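Local coordinates for protein putative hydrolase (Chloroflexus aurantiacus J-10-fl, PDB 3CMN) that is a putative hydrolase, probably a zincin-like metallopeptidase, with a largely helical fold and no metal bound at its presumed active site, at residues M261-G266 / A322-V327. Residues are numbered along the deposited sequence; the frame is centred on the assembly and turned at random.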
ATOM      1  N   MET A 261       1.918   8.989  -2.758  1.00 33.60           N
ATOM      2  CA  MET A 261       2.277   7.578  -2.782  1.00 34.92           C
ATOM      3  C   MET A 261       3.756   7.401  -2.408  1.00 35.06           C
ATOM      4  O   MET A 261       4.116   6.500  -1.654  1.00 35.27           O
ATOM      5  CB  MET A 261       1.973   6.985  -4.170  1.00 34.03           C
ATOM      6  CG  MET A 261       0.676   6.164  -4.236  1.00 33.73           C
ATOM      7  SD  MET A 261      -0.816   6.941  -3.546  1.00 37.51           S
ATOM      8  CE  MET A 261      -0.854   6.224  -1.916  1.00 37.04           C
ATOM      9  N   SER A 262       4.604   8.288  -2.914  1.00 36.49           N
ATOM     10  CA  SER A 262       6.032   8.239  -2.624  1.00 37.20           C
ATOM     11  C   SER A 262       6.353   8.452  -1.138  1.00 37.07           C
ATOM     12  O   SER A 262       7.134   7.705  -0.543  1.00 37.53           O
ATOM     13  CB  SER A 262       6.757   9.280  -3.455  1.00 37.89           C
ATOM     14  OG  SER A 262       8.141   9.243  -3.172  1.00 43.19           O
ATOM     15  N   LEU A 263       5.750   9.472  -0.537  1.00 35.83           N
ATOM     16  CA  LEU A 263       5.972   9.753   0.876  1.00 33.99           C
ATOM     17  C   LEU A 263       5.458   8.599   1.744  1.00 33.64           C
ATOM     18  O   LEU A 263       6.106   8.180   2.708  1.00 32.42           O
ATOM     19  CB  LEU A 263       5.249  11.040   1.275  1.00 34.20           C
ATOM     20  CG  LEU A 263       5.419  11.297   2.768  1.00 34.57           C
ATOM     21  CD1 LEU A 263       6.749  11.985   2.984  1.00 35.36           C
ATOM     22  CD2 LEU A 263       4.285  12.128   3.299  1.00 37.21           C
ATOM     23  N   ILE A 264       4.269   8.111   1.411  1.00 32.81           N
ATOM     24  CA  ILE A 264       3.688   7.007   2.148  1.00 35.00           C
ATOM     25  C   ILE A 264       4.665   5.813   2.176  1.00 36.87           C
ATOM     26  O   ILE A 264       4.859   5.203   3.234  1.00 37.88           O
ATOM     27  CB  ILE A 264       2.323   6.603   1.525  1.00 35.03           C
ATOM     28  CG1 ILE A 264       1.277   7.675   1.876  1.00 34.05           C
ATOM     29  CG2 ILE A 264       1.894   5.234   2.017  1.00 33.67           C
ATOM     30  CD1 ILE A 264      -0.121   7.379   1.388  1.00 31.46           C
ATOM     31  N   GLU A 265       5.287   5.498   1.033  1.00 37.19           N
ATOM     32  CA  GLU A 265       6.241   4.386   0.954  1.00 39.18           C
ATOM     33  C   GLU A 265       7.549   4.712   1.662  1.00 37.95           C
ATOM     34  O   GLU A 265       8.052   3.910   2.452  1.00 38.38           O
ATOM     35  CB  GLU A 265       6.545   4.015  -0.503  1.00 42.28           C
ATOM     36  CG  GLU A 265       5.374   3.388  -1.246  1.00 46.68           C
ATOM     37  CD  GLU A 265       4.852   2.136  -0.560  1.00 49.37           C
ATOM     38  OE1 GLU A 265       5.644   1.183  -0.385  1.00 50.23           O
ATOM     39  OE2 GLU A 265       3.653   2.110  -0.194  1.00 49.95           O
ATOM     40  N   GLY A 266       8.085   5.894   1.374  1.00 36.92           N
ATOM     41  CA  GLY A 266       9.327   6.328   1.984  1.00 35.39           C
ATOM     42  C   GLY A 266       9.231   6.495   3.489  1.00 35.45           C
ATOM     43  O   GLY A 266      10.122   6.074   4.227  1.00 35.51           O
ATOM     44  N   ALA A 322      14.733   8.459   0.542  1.00 50.06           N
ATOM     45  CA  ALA A 322      15.912   9.299   0.711  1.00 48.86           C
ATOM     46  C   ALA A 322      15.454  10.683   1.129  1.00 48.14           C
ATOM     47  O   ALA A 322      16.173  11.401   1.828  1.00 49.80           O
ATOM     48  CB  ALA A 322      16.695   9.374  -0.589  1.00 50.05           C
ATOM     49  N   PHE A 323      14.257  11.062   0.695  1.00 45.87           N
ATOM     50  CA  PHE A 323      13.697  12.352   1.071  1.00 42.98           C
ATOM     51  C   PHE A 323      13.582  12.339   2.592  1.00 41.34           C
ATOM     52  O   PHE A 323      14.133  13.194   3.275  1.00 40.90           O
ATOM     53  CB  PHE A 323      12.303  12.546   0.451  1.00 41.30           C
ATOM     54  CG  PHE A 323      11.513  13.669   1.072  1.00 40.52           C
ATOM     55  CD1 PHE A 323      11.619  14.970   0.590  1.00 40.29           C
ATOM     56  CD2 PHE A 323      10.715  13.436   2.193  1.00 39.14           C
ATOM     57  CE1 PHE A 323      10.946  16.022   1.221  1.00 38.31           C
ATOM     58  CE2 PHE A 323      10.047  14.476   2.826  1.00 38.47           C
ATOM     59  CZ  PHE A 323      10.163  15.770   2.340  1.00 38.78           C
ATOM     60  N   VAL A 324      12.878  11.340   3.108  1.00 40.05           N
ATOM     61  CA  VAL A 324      12.665  11.209   4.542  1.00 39.86           C
ATOM     62  C   VAL A 324      13.949  10.976   5.335  1.00 40.78           C
ATOM     63  O   VAL A 324      14.095  11.503   6.437  1.00 39.50           O
ATOM     64  CB  VAL A 324      11.675  10.064   4.849  1.00 39.60           C
ATOM     65  CG1 VAL A 324      11.412   9.988   6.342  1.00 40.08           C
ATOM     66  CG2 VAL A 324      10.371  10.293   4.106  1.00 39.50           C
ATOM     67  N   ASN A 325      14.872  10.182   4.791  1.00 42.17           N
ATOM     68  CA  ASN A 325      16.126   9.918   5.490  1.00 42.39           C
ATOM     69  C   ASN A 325      16.912  11.211   5.553  1.00 43.13           C
ATOM     70  O   ASN A 325      17.501  11.551   6.578  1.00 44.13           O
ATOM     71  CB  ASN A 325      16.944   8.842   4.771  1.00 43.27           C
ATOM     72  CG  ASN A 325      16.383   7.444   4.977  1.00 43.74           C
ATOM     73  OD1 ASN A 325      15.876   7.113   6.054  1.00 44.49           O
ATOM     74  ND2 ASN A 325      16.489   6.608   3.947  1.00 43.89           N
ATOM     75  N   ALA A 326      16.902  11.939   4.446  1.00 44.06           N
ATOM     76  CA  ALA A 326      17.589  13.208   4.371  1.00 44.83           C
ATOM     77  C   ALA A 326      17.097  14.130   5.486  1.00 46.40           C
ATOM     78  O   ALA A 326      17.833  14.391   6.441  1.00 48.19           O
ATOM     79  CB  ALA A 326      17.341  13.846   3.019  1.00 46.46           C
ATOM     80  N   VAL A 327      15.852  14.601   5.390  1.00 45.06           N
ATOM     81  CA  VAL A 327      15.320  15.513   6.401  1.00 43.35           C
ATOM     82  C   VAL A 327      15.442  14.980   7.824  1.00 42.33           C
ATOM     83  O   VAL A 327      15.742  15.740   8.741  1.00 42.73           O
ATOM     84  CB  VAL A 327      13.825  15.930   6.110  1.00 43.57           C
ATOM     85  CG1 VAL A 327      13.571  15.921   4.621  1.00 41.42           C
ATOM     86  CG2 VAL A 327      12.843  15.037   6.852  1.00 42.79           C
TER
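Gly266 N donates to Ser262 O at 2.8 Å, an ordinary turn of helix 248-279, and this turn brings Gly266 up against Val324 of helix 319-331. Val324 CG2 lies against the backbone of the glycine, 4.0 Å from Gly266 C. The alpha carbons of Gly266 and Val324 are the nearest pair across the two segments, with CA to CA at 6.4 Å. Val324 places CG1 anti to its own backbone N (chi1 -177°), which leaves CG2 beside that N and facing the first helix. The same methyl meets Leu263 CD1 at 4.2 Å, the two side chains crossing at about a right angle. Leu263 sits one turn before Gly266; its CB does not aim at the partner helix, yet the branch ending in CD1 reaches across. There it also approaches Phe323 CE2, at 4.1 Å and obliquely to the ring. The ring is bordered within its own helix as well: Val324 CG2 lies in plane at its edge, and Val327 CG1 sits over one face, offset toward the rim. Trp358 adds an edge-to-face ring contact, while Pro347, Ile352 and Pro355 pack round Phe323. No hydrogen bond joins the two segments; the contacts are apolar and the interface is small, 132 Å² in all. Just beyond it, Asn325 OD1 is hydrogen-bonded to His270 ND1, a polar tie between the same two helices. The local axes approach to 9.4 Å and cross at -62°. Through Met261, Ile264 and Glu265, helix 248-279 also packs on helix 174-193, whose metal-free HExxH pattern, including His188, is consistent with a zinc site. This is a steep helix-helix crossing in a mainly helical protein assigned to the zincin-like metallopeptidases.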